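Local coordinates for Ctr9 protein (Myceliophthora thermophila, PDB 6AF0), which probably helps the Paf1 complex bind RNA polymerase II, serving as its tetratricopeptide-repeat scaffold subunit, at residues Lys791-Tyr796 with Gly816-Asn821; Met834-Ala839 with Phe854-Val859. All coordinates share one frame; numbering follows the deposited sequence.

Contact 1: residues Lys791-Tyr796 with Gly816-Asn821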
ATOM      1  N   LYS A 791      -7.859 -21.060  43.363  1.00 97.15           N
ATOM      2  CA  LYS A 791      -7.106 -20.324  42.337  1.00 99.24           C
ATOM      3  C   LYS A 791      -5.704 -19.851  42.795  1.00101.51           C
ATOM      4  O   LYS A 791      -4.786 -19.707  41.976  1.00102.35           O
ATOM      5  CB  LYS A 791      -7.902 -19.130  41.846  1.00 97.73           C
ATOM      6  CG  LYS A 791      -8.834 -19.372  40.674  1.00105.06           C
ATOM      7  CD  LYS A 791      -9.616 -18.085  40.394  1.00112.55           C
ATOM      8  CE  LYS A 791     -10.768 -18.264  39.426  1.00108.91           C
ATOM      9  NZ  LYS A 791     -12.015 -17.690  40.015  1.00105.95           N
ATOM     10  N   ALA A 792      -5.559 -19.581  44.090  1.00 95.49           N
ATOM     11  CA  ALA A 792      -4.242 -19.360  44.708  1.00 96.14           C
ATOM     12  C   ALA A 792      -3.416 -20.656  44.747  1.00 96.89           C
ATOM     13  O   ALA A 792      -2.191 -20.633  44.671  1.00 97.74           O
ATOM     14  CB  ALA A 792      -4.404 -18.825  46.122  1.00 95.57           C
ATOM     15  N   ILE A 793      -4.091 -21.786  44.898  1.00 96.05           N
ATOM     16  CA  ILE A 793      -3.406 -23.062  44.897  1.00 97.22           C
ATOM     17  C   ILE A 793      -2.701 -23.219  43.550  1.00 92.32           C
ATOM     18  O   ILE A 793      -1.487 -23.206  43.496  1.00 85.34           O
ATOM     19  CB  ILE A 793      -4.363 -24.256  45.178  1.00 98.71           C
ATOM     20  CG1 ILE A 793      -5.001 -24.155  46.579  1.00 96.45           C
ATOM     21  CG2 ILE A 793      -3.645 -25.593  45.005  1.00 97.01           C
ATOM     22  CD1 ILE A 793      -4.071 -24.422  47.744  1.00100.84           C
ATOM     23  N   GLU A 794      -3.444 -23.328  42.455  1.00 97.57           N
ATOM     24  CA  GLU A 794      -2.788 -23.679  41.181  1.00109.17           C
ATOM     25  C   GLU A 794      -2.001 -22.525  40.557  1.00101.95           C
ATOM     26  O   GLU A 794      -1.282 -22.733  39.595  1.00109.07           O
ATOM     27  CB  GLU A 794      -3.737 -24.360  40.162  1.00116.74           C
ATOM     28  CG  GLU A 794      -4.321 -23.483  39.052  1.00120.32           C
ATOM     29  CD  GLU A 794      -5.273 -22.426  39.576  1.00129.32           C
ATOM     30  OE1 GLU A 794      -5.377 -22.298  40.811  1.00138.35           O
ATOM     31  OE2 GLU A 794      -5.922 -21.726  38.761  1.00124.16           O
ATOM     32  N   SER A 795      -2.132 -21.315  41.088  1.00 95.81           N
ATOM     33  CA  SER A 795      -1.161 -20.279  40.781  1.00 89.92           C
ATOM     34  C   SER A 795       0.167 -20.781  41.351  1.00 94.32           C
ATOM     35  O   SER A 795       1.128 -21.020  40.611  1.00 94.11           O
ATOM     36  CB  SER A 795      -1.577 -18.932  41.379  1.00 89.13           C
ATOM     37  OG  SER A 795      -0.569 -17.946  41.230  1.00 85.37           O
ATOM     38  N   TYR A 796       0.190 -21.003  42.661  1.00 94.99           N
ATOM     39  CA  TYR A 796       1.377 -21.524  43.332  1.00 90.40           C
ATOM     40  C   TYR A 796       1.896 -22.797  42.667  1.00 90.67           C
ATOM     41  O   TYR A 796       3.089 -22.958  42.482  1.00 92.13           O
ATOM     42  CB  TYR A 796       1.080 -21.813  44.808  1.00 89.13           C
ATOM     43  CG  TYR A 796       1.046 -20.608  45.703  1.00 90.48           C
ATOM     44  CD1 TYR A 796       0.131 -20.520  46.753  1.00 93.48           C
ATOM     45  CD2 TYR A 796       1.926 -19.544  45.511  1.00 93.17           C
ATOM     46  CE1 TYR A 796       0.096 -19.407  47.581  1.00 88.71           C
ATOM     47  CE2 TYR A 796       1.900 -18.433  46.337  1.00 90.67           C
ATOM     48  CZ  TYR A 796       0.984 -18.374  47.367  1.00 86.13           C
ATOM     49  OH  TYR A 796       0.956 -17.280  48.176  1.00 78.69           O
ATOM     50  N   GLY A 816       1.216 -24.422  51.451  1.00 79.24           N
ATOM     51  CA  GLY A 816       0.738 -25.321  52.512  1.00 81.65           C
ATOM     52  C   GLY A 816      -0.324 -24.655  53.351  1.00 76.82           C
ATOM     53  O   GLY A 816      -1.419 -25.178  53.511  1.00 73.61           O
ATOM     54  N   ARG A 817       0.018 -23.486  53.868  1.00 77.85           N
ATOM     55  CA  ARG A 817      -0.932 -22.599  54.549  1.00 76.38           C
ATOM     56  C   ARG A 817      -2.193 -22.297  53.724  1.00 72.15           C
ATOM     57  O   ARG A 817      -3.283 -22.246  54.261  1.00 77.51           O
ATOM     58  CB  ARG A 817      -0.234 -21.293  54.928  1.00 77.31           C
ATOM     59  CG  ARG A 817      -1.127 -20.092  55.031  1.00 77.70           C
ATOM     60  CD  ARG A 817      -0.358 -18.906  55.558  1.00 86.96           C
ATOM     61  NE  ARG A 817      -1.020 -17.671  55.163  1.00100.11           N
ATOM     62  CZ  ARG A 817      -0.883 -16.502  55.776  1.00111.48           C
ATOM     63  NH1 ARG A 817      -0.095 -16.378  56.845  1.00119.87           N
ATOM     64  NH2 ARG A 817      -1.549 -15.448  55.316  1.00115.77           N
ATOM     65  N   THR A 818      -2.052 -22.077  52.431  1.00 72.68           N
ATOM     66  CA  THR A 818      -3.217 -21.822  51.585  1.00 75.44           C
ATOM     67  C   THR A 818      -4.118 -23.035  51.637  1.00 76.53           C
ATOM     68  O   THR A 818      -5.297 -22.915  51.933  1.00 86.62           O
ATOM     69  CB  THR A 818      -2.825 -21.525  50.119  1.00 78.75           C
ATOM     70  OG1 THR A 818      -1.877 -20.448  50.090  1.00 79.06           O
ATOM     71  CG2 THR A 818      -4.033 -21.136  49.261  1.00 73.94           C
ATOM     72  N   TRP A 819      -3.562 -24.206  51.368  1.00 76.00           N
ATOM     73  CA  TRP A 819      -4.303 -25.449  51.555  1.00 81.57           C
ATOM     74  C   TRP A 819      -4.946 -25.524  52.949  1.00 85.42           C
ATOM     75  O   TRP A 819      -6.109 -25.899  53.079  1.00 91.71           O
ATOM     76  CB  TRP A 819      -3.394 -26.663  51.357  1.00 84.09           C
ATOM     77  CG  TRP A 819      -3.371 -27.203  49.954  1.00 86.59           C
ATOM     78  CD1 TRP A 819      -2.283 -27.319  49.141  1.00 85.29           C
ATOM     79  CD2 TRP A 819      -4.482 -27.716  49.208  1.00 88.33           C
ATOM     80  NE1 TRP A 819      -2.645 -27.869  47.941  1.00 84.79           N
ATOM     81  CE2 TRP A 819      -3.989 -28.124  47.950  1.00 86.08           C
ATOM     82  CE3 TRP A 819      -5.847 -27.863  49.475  1.00 98.85           C
ATOM     83  CZ2 TRP A 819      -4.813 -28.676  46.954  1.00 84.79           C
ATOM     84  CZ3 TRP A 819      -6.677 -28.423  48.475  1.00 98.30           C
ATOM     85  CH2 TRP A 819      -6.149 -28.816  47.237  1.00 88.73           C
ATOM     86  N   LEU A 820      -4.184 -25.172  53.981  1.00 78.17           N
ATOM     87  CA  LEU A 820      -4.668 -25.243  55.354  1.00 73.42           C
ATOM     88  C   LEU A 820      -5.879 -24.356  55.548  1.00 75.47           C
ATOM     89  O   LEU A 820      -6.891 -24.800  56.068  1.00 80.88           O
ATOM     90  CB  LEU A 820      -3.571 -24.838  56.336  1.00 75.92           C
ATOM     91  CG  LEU A 820      -3.950 -24.655  57.809  1.00 77.65           C
ATOM     92  CD1 LEU A 820      -4.562 -25.909  58.407  1.00 79.26           C
ATOM     93  CD2 LEU A 820      -2.740 -24.274  58.626  1.00 78.75           C
ATOM     94  N   ASN A 821      -5.786 -23.103  55.131  1.00 77.38           N
ATOM     95  CA  ASN A 821      -6.947 -22.196  55.191  1.00 76.92           C
ATOM     96  C   ASN A 821      -8.160 -22.672  54.384  1.00 75.43           C
ATOM     97  O   ASN A 821      -9.299 -22.491  54.807  1.00 76.63           O
ATOM     98  CB  ASN A 821      -6.542 -20.780  54.801  1.00 70.68           C
ATOM     99  CG  ASN A 821      -5.701 -20.108  55.878  1.00 69.64           C
ATOM    100  OD1 ASN A 821      -5.764 -20.461  57.051  1.00 68.61           O
ATOM    101  ND2 ASN A 821      -4.904 -19.145  55.482  1.00 72.06           N
TER

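Contact 2: residues Met834-Ala839 with Phe854-Val859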
ATOM      1  N   MET A 834      -3.383 -32.111  52.297  1.00 92.96           N
ATOM      2  CA  MET A 834      -2.505 -31.446  51.356  1.00 94.27           C
ATOM      3  C   MET A 834      -1.592 -30.469  52.089  1.00 99.87           C
ATOM      4  O   MET A 834      -0.384 -30.434  51.838  1.00109.72           O
ATOM      5  CB  MET A 834      -3.318 -30.734  50.279  1.00100.13           C
ATOM      6  CG  MET A 834      -4.053 -31.680  49.337  1.00109.41           C
ATOM      7  SD  MET A 834      -2.937 -32.767  48.449  1.00117.42           S
ATOM      8  CE  MET A 834      -4.077 -33.639  47.374  1.00118.64           C
ATOM      9  N   ALA A 835      -2.166 -29.705  53.016  1.00 98.01           N
ATOM     10  CA  ALA A 835      -1.404 -28.739  53.817  1.00 92.58           C
ATOM     11  C   ALA A 835      -0.269 -29.400  54.597  1.00 83.42           C
ATOM     12  O   ALA A 835       0.783 -28.806  54.808  1.00 78.29           O
ATOM     13  CB  ALA A 835      -2.326 -28.013  54.775  1.00 94.11           C
ATOM     14  N   LEU A 836      -0.490 -30.627  55.038  1.00 83.42           N
ATOM     15  CA  LEU A 836       0.538 -31.356  55.766  1.00 88.19           C
ATOM     16  C   LEU A 836       1.575 -31.878  54.778  1.00 93.58           C
ATOM     17  O   LEU A 836       2.791 -31.691  54.959  1.00 85.81           O
ATOM     18  CB  LEU A 836      -0.087 -32.506  56.553  1.00 87.36           C
ATOM     19  CG  LEU A 836       0.862 -33.394  57.348  1.00 87.13           C
ATOM     20  CD1 LEU A 836       1.690 -32.576  58.327  1.00 89.22           C
ATOM     21  CD2 LEU A 836       0.077 -34.472  58.073  1.00 83.79           C
ATOM     22  N   ASP A 837       1.082 -32.512  53.717  1.00 97.01           N
ATOM     23  CA  ASP A 837       1.952 -32.985  52.638  1.00 94.65           C
ATOM     24  C   ASP A 837       2.917 -31.889  52.230  1.00 89.27           C
ATOM     25  O   ASP A 837       4.132 -32.075  52.297  1.00 88.85           O
ATOM     26  CB  ASP A 837       1.130 -33.464  51.441  1.00 90.37           C
ATOM     27  CG  ASP A 837       0.551 -34.840  51.661  1.00 92.17           C
ATOM     28  OD1 ASP A 837       0.842 -35.451  52.722  1.00 92.12           O
ATOM     29  OD2 ASP A 837      -0.190 -35.313  50.772  1.00 93.69           O
ATOM     30  N   GLN A 838       2.370 -30.737  51.861  1.00 83.66           N
ATOM     31  CA  GLN A 838       3.197 -29.593  51.539  1.00 82.63           C
ATOM     32  C   GLN A 838       4.142 -29.243  52.670  1.00 83.67           C
ATOM     33  O   GLN A 838       5.309 -28.964  52.434  1.00 91.50           O
ATOM     34  CB  GLN A 838       2.351 -28.377  51.206  1.00 85.92           C
ATOM     35  CG  GLN A 838       1.580 -28.509  49.908  1.00 98.28           C
ATOM     36  CD  GLN A 838       2.450 -28.943  48.742  1.00100.54           C
ATOM     37  OE1 GLN A 838       3.665 -28.731  48.739  1.00112.67           O
ATOM     38  NE2 GLN A 838       1.830 -29.547  47.737  1.00 95.89           N
ATOM     39  N   ALA A 839       3.665 -29.268  53.900  1.00 76.53           N
ATOM     40  CA  ALA A 839       4.517 -28.866  55.003  1.00 84.76           C
ATOM     41  C   ALA A 839       5.666 -29.843  55.153  1.00 93.80           C
ATOM     42  O   ALA A 839       6.756 -29.475  55.599  1.00 92.98           O
ATOM     43  CB  ALA A 839       3.727 -28.778  56.294  1.00 87.71           C
ATOM     44  N   PHE A 854       7.962 -26.786  62.816  1.00 86.27           N
ATOM     45  CA  PHE A 854       6.769 -26.259  63.486  1.00 78.85           C
ATOM     46  C   PHE A 854       5.531 -26.397  62.610  1.00 78.60           C
ATOM     47  O   PHE A 854       4.486 -26.804  63.080  1.00 83.41           O
ATOM     48  CB  PHE A 854       6.927 -24.796  63.851  1.00 77.80           C
ATOM     49  CG  PHE A 854       5.750 -24.238  64.590  1.00 81.07           C
ATOM     50  CD1 PHE A 854       5.776 -24.108  65.965  1.00 82.23           C
ATOM     51  CD2 PHE A 854       4.608 -23.847  63.912  1.00 83.13           C
ATOM     52  CE1 PHE A 854       4.691 -23.582  66.651  1.00 81.46           C
ATOM     53  CE2 PHE A 854       3.515 -23.329  64.597  1.00 79.19           C
ATOM     54  CZ  PHE A 854       3.556 -23.199  65.967  1.00 78.24           C
ATOM     55  N   ASN A 855       5.637 -26.064  61.334  1.00 78.26           N
ATOM     56  CA  ASN A 855       4.470 -26.157  60.468  1.00 77.67           C
ATOM     57  C   ASN A 855       3.904 -27.558  60.331  1.00 74.66           C
ATOM     58  O   ASN A 855       2.700 -27.710  60.408  1.00 75.39           O
ATOM     59  CB  ASN A 855       4.751 -25.578  59.083  1.00 80.23           C
ATOM     60  CG  ASN A 855       4.944 -24.094  59.116  1.00 74.67           C
ATOM     61  OD1 ASN A 855       4.900 -23.483  60.185  1.00 79.11           O
ATOM     62  ND2 ASN A 855       5.187 -23.505  57.955  1.00 73.13           N
ATOM     63  N   VAL A 856       4.742 -28.574  60.112  1.00 75.83           N
ATOM     64  CA  VAL A 856       4.202 -29.942  59.970  1.00 79.64           C
ATOM     65  C   VAL A 856       3.510 -30.282  61.264  1.00 72.19           C
ATOM     66  O   VAL A 856       2.444 -30.868  61.268  1.00 64.54           O
ATOM     67  CB  VAL A 856       5.225 -31.075  59.651  1.00 81.12           C
ATOM     68  CG1 VAL A 856       5.633 -31.067  58.175  1.00 82.26           C
ATOM     69  CG2 VAL A 856       6.435 -31.002  60.561  1.00 80.92           C
ATOM     70  N   ALA A 857       4.109 -29.856  62.362  1.00 68.77           N
ATOM     71  CA  ALA A 857       3.561 -30.112  63.684  1.00 69.17           C
ATOM     72  C   ALA A 857       2.186 -29.448  63.872  1.00 78.01           C
ATOM     73  O   ALA A 857       1.189 -30.147  64.128  1.00 77.34           O
ATOM     74  CB  ALA A 857       4.524 -29.611  64.733  1.00 68.89           C
ATOM     75  N   PHE A 858       2.142 -28.112  63.726  1.00 70.96           N
ATOM     76  CA  PHE A 858       0.900 -27.331  63.776  1.00 62.70           C
ATOM     77  C   PHE A 858      -0.193 -27.998  62.935  1.00 60.95           C
ATOM     78  O   PHE A 858      -1.249 -28.371  63.435  1.00 58.07           O
ATOM     79  CB  PHE A 858       1.161 -25.912  63.258  1.00 66.98           C
ATOM     80  CG  PHE A 858       0.021 -24.956  63.469  1.00 66.54           C
ATOM     81  CD1 PHE A 858      -0.100 -24.240  64.651  1.00 69.63           C
ATOM     82  CD2 PHE A 858      -0.929 -24.769  62.484  1.00 68.85           C
ATOM     83  CE1 PHE A 858      -1.157 -23.360  64.847  1.00 69.80           C
ATOM     84  CE2 PHE A 858      -1.994 -23.904  62.676  1.00 71.51           C
ATOM     85  CZ  PHE A 858      -2.105 -23.193  63.859  1.00 70.92           C
ATOM     86  N   VAL A 859       0.071 -28.193  61.658  1.00 59.63           N
ATOM     87  CA  VAL A 859      -0.927 -28.807  60.809  1.00 63.58           C
ATOM     88  C   VAL A 859      -1.413 -30.139  61.408  1.00 70.96           C
ATOM     89  O   VAL A 859      -2.598 -30.434  61.377  1.00 78.75           O
ATOM     90  CB  VAL A 859      -0.430 -29.002  59.363  1.00 67.33           C
ATOM     91  CG1 VAL A 859      -1.479 -29.743  58.528  1.00 67.52           C
ATOM     92  CG2 VAL A 859      -0.117 -27.660  58.714  1.00 68.52           C
TER

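Contact 1: residues Lys791-Tyr796 with Gly816-Asn821
I793 meets W819 through its delta methyl, which sits over one face of the indole: CD1 lies 3.5 Å from the centroid of the five-membered ring of W819 and only 3° off its normal, a CH-pi contact. CG2 takes part as well: with CG1 beside the backbone N (chi1 -63°), CG2 is left anti to that N and comes 3.8 Å from W819 CZ2. On the side of I793 away from the indole, T818 CG2 approaches to 3.6 Å from I793 CD1, and it also touches the A792 methyl. The two segments run antiparallel at 161°, their axes 9.6 Å apart, and fall in consecutive predicted TPR units of the superhelical array. A smaller residue such as alanine at W819 would probably leave the I793 methyl without the aromatic surface it rests on and open a gap between the helices. Toward Y796 the packing thins. T818 OG1 stands in the plane of the tyrosine ring at its edge, 3.4 Å from Y796 CE1, with no hydrogen bond between them; it bonds instead to the carbonyl of C814, while Y796 OH bonds to H781. On the solvent side, exposed K791 and E794 extend from helix 789-801 without touching the 816-821 segment.

Contact 2: residues Met834-Ala839 with Phe854-Val859
A839 and V856 mark the closest backbone approach of two antiparallel helices, with CA of A839 5.1 Å from CA of V856. Helix 829-845, which carries 834-839 within a predicted TPR unit, packs here on helix 850-869, prolonging the alpha-solenoid stacking of the TPR array toward the C-terminal end of the chain. The axes of the two segments come within 8.8 Å at an angle of 162°, a spacing consistent with the small side chains of A835 and A839 at the interface. The A839 methyl meets V856 CG1 at 3.5 Å; with CG1 anti to the carbonyl carbon of V856 (chi1 -78°), this branch is turned to the A839 methyl. One turn along, V859 points CG1 at the other helix, 3.7 Å from L836 CB, and the same methyl lies alongside the CB of A835. L836 extends in the opposite sense, its CG anti to the backbone N (chi1 179°), which carries CD1 to 3.5 Å from V856 O and next to V856 CB. No hydrogen bond crosses the contact, so the two helices are held here by aliphatic packing.

Beyond this first shell, L836 also rests on Q860 and I863 farther along helix 850-869, and V856 is backed by I893 of helix 877-899. An aromatic side chain of another protein chain packs on A839, and that chain also supplies aromatic cover for N855 and V859. N855 comes close to the A839 methyl with its CB, whereas its ND2 donates a hydrogen bond to the backbone of the other protein chain.

Overall arrangement
Followed from the N terminus, contact 1 brings helix 789-801 against helix 809-826 and closes a loop of 19 residues between its segments. Contact 2 then pairs helix 829-845 with helix 850-869 across 14 residues. The two lie in series, neither nesting nor crossing, with centres 13 Å apart. They join because helices 809-826 and 829-845 follow each other and pack together: W819, covered on one face in contact 1, takes M834 on the opposite face, with its CD2 3.4 Å from M834 CB, and A835 touches both W819 and L820. Four successive helices of the TPR array are thereby tied into one layered stack.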